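Local coordinates for protein KLLA0C04147p (Kluyveromyces lactis, PDB 5H2D) that binds ergosterol in the pocket of its oxysterol-binding (ORD) domain and probably transfers sterols between membranes, at residues S158-V169 with H182-D193; S250-V258 with I268-V277. All coordinates share one frame; numbering follows the deposited sequence.

Contact 1. Residues S158-V169 with H182-D193; sequences SPKWDFFGESFV and HLGLWYLTIRPD. With ERG (ergosterol), chain B.
A bend at the third torsion of R191 (chi3 -77°) turns its guanidinium toward the start of the neighbouring strand, to D162, whose CG stands anti to its own carbonyl carbon (chi1 -54°). The two form an end-on salt bridge, NH2 to OD1 at 2.8 Å and NH1 to OD2; both oxygens are met from above the carboxylate plane, the two planes being 47° apart. In the guanidinium plane, NE donates to P159 O at 2.9 Å, almost straight, and NH2 also reaches S158 O, so the rotation of the group is fixed; E198 gives NH1 a second acidic partner. Replacing R191 by an alanine is likely to leave the D162 carboxylate without its counter-charge and the S158 and P159 carbonyls without these donors. Close by, K160 NZ lies 2.8 Å from D193 OD1 in a salt bridge that uses the syn lone pair.

These groups close the open end of an antiparallel beta hairpin of the sterol-binding domain, its strand axes 4.6 Å apart and paired from W161–I190 to G165–W186 and again at V169–H182. On one face F164 and Y187 lie nearly parallel but slid apart, with Y187 CB over the F164 ring, 3.6 Å from its centroid; W155 stacks on F164. On the opposite face the W186 indole lies directly against G165, whose CA is 3.4 Å from W186 CE3 with no side chain between. Farther along, water 2 bridges E166 O, F168 N and G184 N. At the pocket end V169 CG2 packs against H182, whose CE1 approaches ergosterol C5 at 3.5 Å while its NE2 is hydrogen-bonded to N208.

Contact 2. Residues S250-V258 with I268-V277; sequences SAYEVKGEV and IFGGRWNESV
Y252 meets three side chains in turn. The N274 amide stacks on one face of its ring, the planes 12° apart, with N274 ND2 above the ring centre. W273 approaches obliquely: its CH2 lies 3.5 Å from Y252 CD2, and the planes are 55° apart, too steep for a parallel stack. R272 comes to the ring edge, its guanidinium nearly perpendicular to the ring and NH2 3.5 Å from Y252 CD1. The N274 side chain gets there because its CG sits between the backbone N and the carbonyl carbon (chi1 66°), folding the amide over the tyrosine.

Among the polar contacts, R272 NH2 makes a weak, bent bond to S250 O. Backbone bonds are more regular: V254 and G271 exchange N–H and C=O in both directions, as do G256 and F269, at 2.9 Å for G256 N to F269 O. Beyond the V254–G271 pair, W273 N donates to Y252 O. This is the ladder of an antiparallel hairpin, and a classic beta bulge follows it, E275 and S276 both facing R272, whose carbonyl accepts from the two amides.

The apolar contacts include a glycine under a ring. F269 lays its ring face over G256, with G256 CA 3.8 Å from the ring centroid and no side chain between. V254 CG1 touches V277 CG2 at 4.1 Å, tying the first strand to the one beyond the bulge.

Strand 236-241 pairs with the other edge of 253-259, and F241 meets W273. Helix 95-108 packs on the side chains of V258 (through L99), F269 (L100 and A103) and V277 (I104), while strand 314-319 flanks V277.

Both contacts are antiparallel hairpins of the sterol-binding domain, but they use different strands and do not touch: their centres are 22 Å apart and their nearest atoms about 12 Å. The centre of contact 1 lies about 10 Å from the centre of the chain, and the contact is mostly buried; contact 2 lies farther out and is partly buried. Their chemistry differs accordingly. Contact 1 adds two salt bridges at the open end of its hairpin, beside its aromatic side chains, and reaches ergosterol directly through a pocket residue. Contact 2 has no salt bridge between its segments, and its W273 side chain stays well short of touching the sterol. In each, a glycine makes room for an aromatic ring of the partner strand.

Contact 1. Residues S158-V169 with H182-D193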
loop_
_atom_site.group_PDB
_atom_site.type_symbol
_atom_site.label_atom_id
_atom_site.label_comp_id
_atom_site.label_asym_id
_atom_site.label_seq_id
_atom_site.Cartn_x
_atom_site.Cartn_y
_atom_site.Cartn_z
ATOM N N SER A 158 -14.706 1.566 3.452
ATOM C CA SER A 158 -15.465 2.334 2.482
ATOM C C SER A 158 -16.859 1.747 2.456
ATOM O O SER A 158 -17.064 0.620 2.936
ATOM C CB SER A 158 -14.823 2.245 1.084
ATOM O OG SER A 158 -15.208 3.298 0.219
ATOM N N PRO A 159 -17.859 2.462 1.931
ATOM C CA PRO A 159 -19.212 1.884 1.926
ATOM C C PRO A 159 -19.304 0.544 1.205
ATOM O O PRO A 159 -20.015 -0.354 1.675
ATOM C CB PRO A 159 -20.055 2.967 1.243
ATOM C CG PRO A 159 -19.380 4.237 1.600
ATOM C CD PRO A 159 -17.880 3.891 1.554
ATOM N N LYS A 160 -18.575 0.358 0.102
ATOM C CA LYS A 160 -18.719 -0.844 -0.708
ATOM C C LYS A 160 -17.581 -1.846 -0.540
ATOM O O LYS A 160 -17.661 -2.945 -1.093
ATOM C CB LYS A 160 -18.841 -0.473 -2.188
ATOM C CG LYS A 160 -19.987 0.486 -2.496
ATOM C CD LYS A 160 -20.219 0.610 -3.997
ATOM C CE LYS A 160 -21.352 1.591 -4.286
ATOM N NZ LYS A 160 -22.226 1.115 -5.391
ATOM N N TRP A 161 -16.524 -1.508 0.198
ATOM C CA TRP A 161 -15.387 -2.416 0.292
ATOM C C TRP A 161 -14.533 -2.044 1.499
ATOM O O TRP A 161 -14.487 -0.881 1.907
ATOM C CB TRP A 161 -14.520 -2.389 -0.980
ATOM C CG TRP A 161 -14.076 -1.001 -1.390
ATOM C CD1 TRP A 161 -14.698 -0.171 -2.277
ATOM C CD2 TRP A 161 -12.912 -0.292 -0.931
ATOM N NE1 TRP A 161 -14.006 1.011 -2.399
ATOM C CE2 TRP A 161 -12.905 0.963 -1.580
ATOM C CE3 TRP A 161 -11.883 -0.596 -0.039
ATOM C CZ2 TRP A 161 -11.904 1.915 -1.360
ATOM C CZ3 TRP A 161 -10.887 0.351 0.178
ATOM C CH2 TRP A 161 -10.911 1.592 -0.473
ATOM N N ASP A 162 -13.880 -3.052 2.065
ATOM C CA ASP A 162 -12.841 -2.869 3.069
ATOM C C ASP A 162 -11.550 -3.478 2.542
ATOM O O ASP A 162 -11.560 -4.318 1.638
ATOM C CB ASP A 162 -13.206 -3.534 4.401
ATOM C CG ASP A 162 -14.550 -3.090 4.928
ATOM O OD1 ASP A 162 -14.867 -1.884 4.840
ATOM O OD2 ASP A 162 -15.296 -3.976 5.408
ATOM N N PHE A 163 -10.426 -3.058 3.121
ATOM C CA PHE A 163 -9.120 -3.560 2.695
ATOM C C PHE A 163 -8.177 -3.463 3.882
ATOM O O PHE A 163 -7.919 -2.362 4.374
ATOM C CB PHE A 163 -8.572 -2.760 1.508
ATOM C CG PHE A 163 -7.257 -3.272 0.966
ATOM C CD1 PHE A 163 -7.070 -4.624 0.682
ATOM C CD2 PHE A 163 -6.229 -2.386 0.668
ATOM C CE1 PHE A 163 -5.857 -5.086 0.149
ATOM C CE2 PHE A 163 -5.034 -2.844 0.133
ATOM C CZ PHE A 163 -4.847 -4.191 -0.119
ATOM N N PHE A 164 -7.636 -4.593 4.325
ATOM C CA PHE A 164 -6.719 -4.552 5.457
ATOM C C PHE A 164 -5.687 -5.657 5.317
ATOM O O PHE A 164 -5.886 -6.642 4.599
ATOM C CB PHE A 164 -7.461 -4.657 6.804
ATOM C CG PHE A 164 -8.178 -5.977 7.036
ATOM C CD1 PHE A 164 -7.510 -7.056 7.600
ATOM C CD2 PHE A 164 -9.535 -6.105 6.755
ATOM C CE1 PHE A 164 -8.182 -8.266 7.846
ATOM C CE2 PHE A 164 -10.206 -7.315 7.005
ATOM C CZ PHE A 164 -9.524 -8.374 7.548
ATOM N N GLY A 165 -4.561 -5.474 5.991
ATOM C CA GLY A 165 -3.566 -6.530 5.972
ATOM C C GLY A 165 -2.323 -6.126 6.720
ATOM O O GLY A 165 -2.265 -5.078 7.373
ATOM N N GLU A 166 -1.330 -7.011 6.647
ATOM C CA GLU A 166 -0.076 -6.862 7.367
ATOM C C GLU A 166 1.034 -6.583 6.366
ATOM O O GLU A 166 1.224 -7.354 5.424
ATOM C CB GLU A 166 0.250 -8.136 8.153
ATOM C CG GLU A 166 1.573 -8.101 8.903
ATOM C CD GLU A 166 1.903 -9.436 9.562
ATOM O OE1 GLU A 166 2.070 -9.474 10.795
ATOM O OE2 GLU A 166 1.992 -10.452 8.846
ATOM N N SER A 167 1.769 -5.493 6.572
ATOM C CA SER A 167 2.961 -5.207 5.788
ATOM C C SER A 167 4.182 -5.701 6.554
ATOM O O SER A 167 4.553 -5.138 7.590
ATOM C CB SER A 167 3.079 -3.719 5.497
ATOM O OG SER A 167 4.244 -3.486 4.737
ATOM N N PHE A 168 4.796 -6.771 6.053
ATOM C CA PHE A 168 5.948 -7.412 6.672
ATOM C C PHE A 168 6.939 -7.586 5.525
ATOM O O PHE A 168 6.867 -8.574 4.790
ATOM C CB PHE A 168 5.518 -8.738 7.305
ATOM C CG PHE A 168 6.597 -9.444 8.089
ATOM C CD1 PHE A 168 7.925 -9.059 8.004
ATOM C CD2 PHE A 168 6.266 -10.517 8.898
ATOM C CE1 PHE A 168 8.906 -9.739 8.721
ATOM C CE2 PHE A 168 7.236 -11.188 9.623
ATOM C CZ PHE A 168 8.555 -10.802 9.527
ATOM N N VAL A 169 7.811 -6.596 5.336
ATOM C CA VAL A 169 8.747 -6.585 4.219
ATOM C C VAL A 169 10.067 -7.170 4.693
ATOM O O VAL A 169 10.699 -6.632 5.614
ATOM C CB VAL A 169 8.937 -5.168 3.659
ATOM C CG1 VAL A 169 9.915 -5.191 2.495
ATOM C CG2 VAL A 169 7.591 -4.576 3.216
ATOM N N HIS A 182 7.137 -9.730 0.563
ATOM C CA HIS A 182 6.014 -9.198 1.335
ATOM C C HIS A 182 5.278 -10.385 1.939
ATOM O O HIS A 182 4.550 -11.099 1.241
ATOM C CB HIS A 182 5.130 -8.346 0.429
ATOM C CG HIS A 182 5.873 -7.189 -0.154
ATOM N ND1 HIS A 182 5.699 -5.895 0.281
ATOM C CD2 HIS A 182 6.864 -7.144 -1.080
ATOM C CE1 HIS A 182 6.534 -5.098 -0.367
ATOM N NE2 HIS A 182 7.256 -5.834 -1.194
ATOM N N LEU A 183 5.488 -10.598 3.235
ATOM C CA LEU A 183 5.100 -11.849 3.872
ATOM C C LEU A 183 3.677 -11.849 4.418
ATOM O O LEU A 183 3.154 -12.923 4.741
ATOM C CB LEU A 183 6.084 -12.171 5.003
ATOM C CG LEU A 183 7.558 -12.268 4.586
ATOM C CD1 LEU A 183 8.448 -12.676 5.757
ATOM C CD2 LEU A 183 7.722 -13.234 3.423
ATOM N N GLY A 184 3.036 -10.686 4.547
ATOM C CA GLY A 184 1.730 -10.631 5.161
ATOM C C GLY A 184 0.586 -10.938 4.194
ATOM O O GLY A 184 0.678 -10.768 2.982
ATOM N N LEU A 185 -0.538 -11.384 4.759
ATOM C CA LEU A 185 -1.742 -11.643 3.987
ATOM C C LEU A 185 -2.616 -10.393 3.922
ATOM O O LEU A 185 -2.735 -9.647 4.901
ATOM C CB LEU A 185 -2.528 -12.800 4.606
ATOM C CG LEU A 185 -3.694 -13.398 3.828
ATOM C CD1 LEU A 185 -3.222 -13.969 2.496
ATOM C CD2 LEU A 185 -4.368 -14.473 4.677
ATOM N N TRP A 186 -3.222 -10.172 2.762
ATOM C CA TRP A 186 -4.094 -9.028 2.523
ATOM C C TRP A 186 -5.537 -9.485 2.330
ATOM O O TRP A 186 -5.795 -10.522 1.709
ATOM C CB TRP A 186 -3.588 -8.238 1.313
ATOM C CG TRP A 186 -2.257 -7.673 1.676
ATOM C CD1 TRP A 186 -1.044 -8.275 1.517
ATOM C CD2 TRP A 186 -2.012 -6.444 2.369
ATOM N NE1 TRP A 186 -0.055 -7.478 2.027
ATOM C CE2 TRP A 186 -0.625 -6.347 2.560
ATOM C CE3 TRP A 186 -2.832 -5.400 2.811
ATOM C CZ2 TRP A 186 -0.035 -5.255 3.189
ATOM C CZ3 TRP A 186 -2.243 -4.316 3.443
ATOM C CH2 TRP A 186 -0.857 -4.246 3.614
ATOM N N TYR A 187 -6.469 -8.711 2.881
ATOM C CA TYR A 187 -7.881 -9.073 2.963
ATOM C C TYR A 187 -8.693 -7.981 2.300
ATOM O O TYR A 187 -8.661 -6.828 2.747
ATOM C CB TYR A 187 -8.330 -9.205 4.418
ATOM C CG TYR A 187 -7.733 -10.330 5.226
ATOM C CD1 TYR A 187 -6.411 -10.278 5.669
ATOM C CD2 TYR A 187 -8.507 -11.428 5.601
ATOM C CE1 TYR A 187 -5.866 -11.304 6.432
ATOM C CE2 TYR A 187 -7.969 -12.462 6.364
ATOM C CZ TYR A 187 -6.652 -12.394 6.784
ATOM O OH TYR A 187 -6.117 -13.411 7.552
ATOM N N LEU A 188 -9.466 -8.336 1.280
ATOM C CA LEU A 188 -10.248 -7.355 0.547
ATOM C C LEU A 188 -11.698 -7.819 0.552
ATOM O O LEU A 188 -12.002 -8.905 0.047
ATOM C CB LEU A 188 -9.703 -7.177 -0.872
ATOM C CG LEU A 188 -10.032 -5.846 -1.549
ATOM C CD1 LEU A 188 -9.018 -5.527 -2.639
ATOM C CD2 LEU A 188 -11.439 -5.886 -2.132
ATOM N N THR A 189 -12.565 -7.030 1.183
ATOM C CA THR A 189 -13.974 -7.363 1.345
ATOM C C THR A 189 -14.789 -6.508 0.390
ATOM O O THR A 189 -14.622 -5.286 0.352
ATOM C CB THR A 189 -14.434 -7.119 2.785
ATOM O OG1 THR A 189 -13.686 -7.946 3.680
ATOM C CG2 THR A 189 -15.924 -7.439 2.930
ATOM N N ILE A 190 -15.675 -7.143 -0.381
ATOM C CA ILE A 190 -16.565 -6.429 -1.288
ATOM C C ILE A 190 -17.991 -6.627 -0.797
ATOM O O ILE A 190 -18.372 -7.746 -0.444
ATOM C CB ILE A 190 -16.431 -6.908 -2.743
ATOM C CG1 ILE A 190 -15.047 -6.575 -3.317
ATOM C CG2 ILE A 190 -17.535 -6.276 -3.597
ATOM C CD1 ILE A 190 -14.845 -5.102 -3.630
ATOM N N ARG A 191 -18.758 -5.536 -0.755
ATOM C CA ARG A 191 -20.206 -5.578 -0.543
ATOM C C ARG A 191 -20.888 -5.301 -1.880
ATOM O O ARG A 191 -21.066 -4.132 -2.251
ATOM C CB ARG A 191 -20.630 -4.547 0.509
ATOM C CG ARG A 191 -20.321 -4.970 1.942
ATOM C CD ARG A 191 -20.537 -3.843 2.941
ATOM N NE ARG A 191 -19.447 -2.872 2.931
ATOM C CZ ARG A 191 -18.268 -3.064 3.526
ATOM N NH1 ARG A 191 -18.010 -4.196 4.170
ATOM N NH2 ARG A 191 -17.339 -2.119 3.467
ATOM N N PRO A 192 -21.296 -6.331 -2.626
ATOM C CA PRO A 192 -21.732 -6.114 -4.013
ATOM C C PRO A 192 -23.052 -5.369 -4.098
ATOM O O PRO A 192 -23.919 -5.485 -3.228
ATOM C CB PRO A 192 -21.876 -7.538 -4.565
ATOM C CG PRO A 192 -21.114 -8.416 -3.610
ATOM C CD PRO A 192 -21.261 -7.758 -2.276
ATOM N N ASP A 193 -23.204 -4.610 -5.187
ATOM C CA ASP A 193 -24.453 -3.892 -5.416
ATOM C C ASP A 193 -25.624 -4.851 -5.568
ATOM O O ASP A 193 -26.762 -4.492 -5.247
ATOM C CB ASP A 193 -24.345 -3.005 -6.660
ATOM C CG ASP A 193 -23.478 -1.783 -6.438
ATOM O OD1 ASP A 193 -23.117 -1.504 -5.276
ATOM O OD2 ASP A 193 -23.167 -1.092 -7.427
HETATM C C1 ERG B . 5.712 -2.186 -2.886
HETATM C C2 ERG B . 4.197 -2.047 -2.751
HETATM C C3 ERG B . 3.821 -2.534 -1.376
HETATM C C4 ERG B . 4.527 -1.700 -0.305
HETATM C C5 ERG B . 5.946 -1.626 -0.513
HETATM C C6 ERG B . 6.780 -1.531 0.592
HETATM C C7 ERG B . 8.173 -1.387 0.483
HETATM C C8 ERG B . 8.788 -1.319 -0.770
HETATM C C9 ERG B . 8.002 -1.632 -1.918
HETATM C C10 ERG B . 6.472 -1.398 -1.811
HETATM C C11 ERG B . 8.594 -1.076 -3.282
HETATM C C12 ERG B . 10.122 -1.161 -3.355
HETATM C C13 ERG B . 10.701 -0.460 -2.109
HETATM C C14 ERG B . 10.230 -1.314 -0.910
HETATM C C15 ERG B . 11.046 -0.732 0.226
HETATM C C16 ERG B . 12.428 -0.422 -0.418
HETATM C C17 ERG B . 12.213 -0.643 -1.941
HETATM C C18 ERG B . 10.299 1.029 -2.015
HETATM C C19 ERG B . 6.232 0.123 -2.019
HETATM C C20 ERG B . 13.160 0.291 -2.727
HETATM C C21 ERG B . 12.990 0.230 -4.241
HETATM C C22 ERG B . 14.574 -0.150 -2.370
HETATM C C23 ERG B . 15.475 0.752 -1.588
HETATM C C24 ERG B . 16.877 0.274 -1.211
HETATM C C25 ERG B . 17.856 1.438 -1.409
HETATM C C26 ERG B . 17.841 1.836 -2.890
HETATM C C27 ERG B . 19.301 1.058 -1.045
HETATM C C28 ERG B . 16.814 -0.161 0.240
HETATM O O1 ERG B . 2.362 -2.472 -1.190
HETATM O O HOH W 1 -14.520 -6.277 6.234
HETATM O O HOH W 2 3.241 -7.868 3.668
HETATM O O HOH W 3 -0.424 -11.707 7.778
HETATM O O HOH W 4 3.462 -5.033 2.193
#

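Contact 2. Residues S250-V258 with I268-V277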
loop_
_atom_site.group_PDB
_atom_site.type_symbol
_atom_site.label_atom_id
_atom_site.label_comp_id
_atom_site.label_asym_id
_atom_site.label_seq_id
_atom_site.Cartn_x
_atom_site.Cartn_y
_atom_site.Cartn_z
ATOM N N SER A 250 14.062 -4.849 -20.046
ATOM C CA SER A 250 13.055 -3.827 -19.787
ATOM C C SER A 250 11.664 -4.295 -20.195
ATOM O O SER A 250 11.031 -3.708 -21.076
ATOM C CB SER A 250 13.401 -2.526 -20.516
ATOM O OG SER A 250 14.365 -1.778 -19.789
ATOM N N ALA A 251 11.200 -5.358 -19.547
ATOM C CA ALA A 251 9.851 -5.877 -19.724
ATOM C C ALA A 251 9.078 -5.667 -18.428
ATOM O O ALA A 251 9.491 -6.149 -17.366
ATOM C CB ALA A 251 9.874 -7.358 -20.110
ATOM N N TYR A 252 7.961 -4.952 -18.520
ATOM C CA TYR A 252 7.100 -4.640 -17.384
ATOM C C TYR A 252 5.830 -5.482 -17.425
ATOM O O TYR A 252 4.750 -5.035 -17.053
ATOM C CB TYR A 252 6.777 -3.150 -17.375
ATOM C CG TYR A 252 7.950 -2.296 -16.945
ATOM C CD1 TYR A 252 9.052 -2.107 -17.774
ATOM C CD2 TYR A 252 7.961 -1.690 -15.702
ATOM C CE1 TYR A 252 10.126 -1.330 -17.369
ATOM C CE2 TYR A 252 9.018 -0.923 -15.296
ATOM C CZ TYR A 252 10.099 -0.741 -16.124
ATOM O OH TYR A 252 11.150 0.040 -15.685
ATOM N N GLU A 253 5.951 -6.723 -17.883
ATOM C CA GLU A 253 4.778 -7.477 -18.290
ATOM C C GLU A 253 4.048 -8.092 -17.105
ATOM O O GLU A 253 4.660 -8.592 -16.153
ATOM C CB GLU A 253 5.180 -8.563 -19.282
ATOM C CG GLU A 253 5.847 -7.989 -20.518
ATOM C CD GLU A 253 6.335 -9.056 -21.468
ATOM O OE1 GLU A 253 5.888 -10.216 -21.331
ATOM O OE2 GLU A 253 7.167 -8.729 -22.343
ATOM N N VAL A 254 2.724 -8.039 -17.167
ATOM C CA VAL A 254 1.872 -8.722 -16.205
ATOM C C VAL A 254 0.715 -9.345 -16.977
ATOM O O VAL A 254 0.230 -8.770 -17.955
ATOM C CB VAL A 254 1.378 -7.766 -15.096
ATOM C CG1 VAL A 254 0.527 -6.649 -15.685
ATOM C CG2 VAL A 254 0.638 -8.539 -13.997
ATOM N N LYS A 255 0.313 -10.546 -16.564
ATOM C CA LYS A 255 -0.814 -11.254 -17.158
ATOM C C LYS A 255 -1.547 -11.991 -16.053
ATOM O O LYS A 255 -0.953 -12.351 -15.037
ATOM C CB LYS A 255 -0.400 -12.287 -18.226
ATOM C CG LYS A 255 0.908 -12.025 -18.936
ATOM C CD LYS A 255 1.164 -13.096 -20.007
ATOM C CE LYS A 255 1.138 -14.498 -19.421
ATOM N NZ LYS A 255 2.303 -14.765 -18.527
ATOM N N GLY A 256 -2.837 -12.232 -16.261
ATOM C CA GLY A 256 -3.605 -12.973 -15.280
ATOM C C GLY A 256 -4.752 -13.712 -15.928
ATOM O O GLY A 256 -5.159 -13.412 -17.054
ATOM N N GLU A 257 -5.271 -14.692 -15.188
ATOM C CA GLU A 257 -6.404 -15.503 -15.614
ATOM C C GLU A 257 -7.378 -15.627 -14.453
ATOM O O GLU A 257 -6.953 -15.902 -13.327
ATOM C CB GLU A 257 -5.945 -16.895 -16.070
ATOM C CG GLU A 257 -4.847 -16.884 -17.125
ATOM C CD GLU A 257 -3.449 -16.682 -16.542
ATOM O OE1 GLU A 257 -3.147 -17.240 -15.458
ATOM O OE2 GLU A 257 -2.649 -15.956 -17.173
ATOM N N VAL A 258 -8.671 -15.440 -14.726
ATOM C CA VAL A 258 -9.730 -15.484 -13.721
ATOM C C VAL A 258 -10.578 -16.726 -13.963
ATOM O O VAL A 258 -11.108 -16.919 -15.065
ATOM C CB VAL A 258 -10.609 -14.224 -13.764
ATOM C CG1 VAL A 258 -11.652 -14.266 -12.661
ATOM C CG2 VAL A 258 -9.758 -12.964 -13.645
ATOM N N ILE A 268 -9.300 -13.178 -19.012
ATOM C CA ILE A 268 -7.854 -13.007 -18.980
ATOM C C ILE A 268 -7.580 -11.513 -19.040
ATOM O O ILE A 268 -8.414 -10.722 -19.482
ATOM C CB ILE A 268 -7.122 -13.735 -20.129
ATOM C CG1 ILE A 268 -7.710 -13.320 -21.483
ATOM C CG2 ILE A 268 -7.151 -15.252 -19.909
ATOM C CD1 ILE A 268 -7.006 -13.937 -22.682
ATOM N N PHE A 269 -6.401 -11.128 -18.563
ATOM C CA PHE A 269 -6.003 -9.730 -18.620
ATOM C C PHE A 269 -4.490 -9.666 -18.722
ATOM O O PHE A 269 -3.783 -10.637 -18.433
ATOM C CB PHE A 269 -6.522 -8.935 -17.413
ATOM C CG PHE A 269 -5.898 -9.322 -16.091
ATOM C CD1 PHE A 269 -4.706 -8.746 -15.673
ATOM C CD2 PHE A 269 -6.531 -10.227 -15.252
ATOM C CE1 PHE A 269 -4.143 -9.091 -14.449
ATOM C CE2 PHE A 269 -5.970 -10.567 -14.034
ATOM C CZ PHE A 269 -4.781 -9.997 -13.636
ATOM N N GLY A 270 -3.998 -8.516 -19.152
ATOM C CA GLY A 270 -2.567 -8.362 -19.323
ATOM C C GLY A 270 -2.230 -6.958 -19.760
ATOM O O GLY A 270 -3.092 -6.190 -20.198
ATOM N N GLY A 271 -0.950 -6.637 -19.624
ATOM C CA GLY A 271 -0.451 -5.335 -20.007
ATOM C C GLY A 271 0.929 -5.136 -19.412
ATOM O O GLY A 271 1.641 -6.092 -19.126
ATOM N N ARG A 272 1.286 -3.874 -19.241
ATOM C CA ARG A 272 2.541 -3.509 -18.602
ATOM C C ARG A 272 2.191 -2.743 -17.336
ATOM O O ARG A 272 1.438 -1.769 -17.391
ATOM C CB ARG A 272 3.422 -2.697 -19.555
ATOM C CG ARG A 272 3.695 -3.444 -20.870
ATOM C CD ARG A 272 4.826 -2.819 -21.666
ATOM N NE ARG A 272 6.123 -3.358 -21.268
ATOM C CZ ARG A 272 7.280 -2.725 -21.432
ATOM N NH1 ARG A 272 7.306 -1.517 -21.978
ATOM N NH2 ARG A 272 8.410 -3.296 -21.037
ATOM N N TRP A 273 2.690 -3.219 -16.200
ATOM C CA TRP A 273 2.238 -2.644 -14.933
ATOM C C TRP A 273 2.754 -1.232 -14.698
ATOM O O TRP A 273 2.350 -0.609 -13.708
ATOM C CB TRP A 273 2.599 -3.561 -13.747
ATOM C CG TRP A 273 4.027 -4.054 -13.659
ATOM C CD1 TRP A 273 4.497 -5.288 -14.030
ATOM C CD2 TRP A 273 5.152 -3.337 -13.139
ATOM N NE1 TRP A 273 5.852 -5.374 -13.780
ATOM C CE2 TRP A 273 6.277 -4.186 -13.242
ATOM C CE3 TRP A 273 5.324 -2.048 -12.607
ATOM C CZ2 TRP A 273 7.548 -3.795 -12.837
ATOM C CZ3 TRP A 273 6.588 -1.663 -12.201
ATOM C CH2 TRP A 273 7.686 -2.536 -12.320
ATOM N N ASN A 274 3.604 -0.693 -15.571
ATOM C CA ASN A 274 3.936 0.723 -15.518
ATOM C C ASN A 274 3.120 1.558 -16.502
ATOM O O ASN A 274 3.391 2.752 -16.648
ATOM C CB ASN A 274 5.436 0.932 -15.766
ATOM C CG ASN A 274 5.856 0.554 -17.159
ATOM O OD1 ASN A 274 5.252 -0.316 -17.793
ATOM N ND2 ASN A 274 6.910 1.200 -17.650
ATOM N N GLU A 275 2.104 0.971 -17.149
ATOM C CA GLU A 275 1.401 1.676 -18.215
ATOM C C GLU A 275 -0.103 1.414 -18.243
ATOM O O GLU A 275 -0.888 2.331 -18.005
ATOM C CB GLU A 275 2.009 1.318 -19.570
ATOM C CG GLU A 275 1.439 2.125 -20.726
ATOM C CD GLU A 275 2.151 1.846 -22.041
ATOM O OE1 GLU A 275 2.961 0.889 -22.096
ATOM O OE2 GLU A 275 1.899 2.586 -23.017
ATOM N N SER A 276 -0.531 0.193 -18.550
ATOM C CA SER A 276 -1.964 -0.038 -18.695
ATOM C C SER A 276 -2.237 -1.532 -18.707
ATOM O O SER A 276 -1.359 -2.339 -19.029
ATOM C CB SER A 276 -2.514 0.608 -19.972
ATOM O OG SER A 276 -1.945 0.015 -21.125
ATOM N N VAL A 277 -3.473 -1.888 -18.360
ATOM C CA VAL A 277 -3.927 -3.272 -18.364
ATOM C C VAL A 277 -5.282 -3.352 -19.058
ATOM O O VAL A 277 -6.168 -2.533 -18.793
ATOM C CB VAL A 277 -4.023 -3.853 -16.944
ATOM C CG1 VAL A 277 -4.791 -5.167 -16.972
ATOM C CG2 VAL A 277 -2.620 -4.057 -16.375
#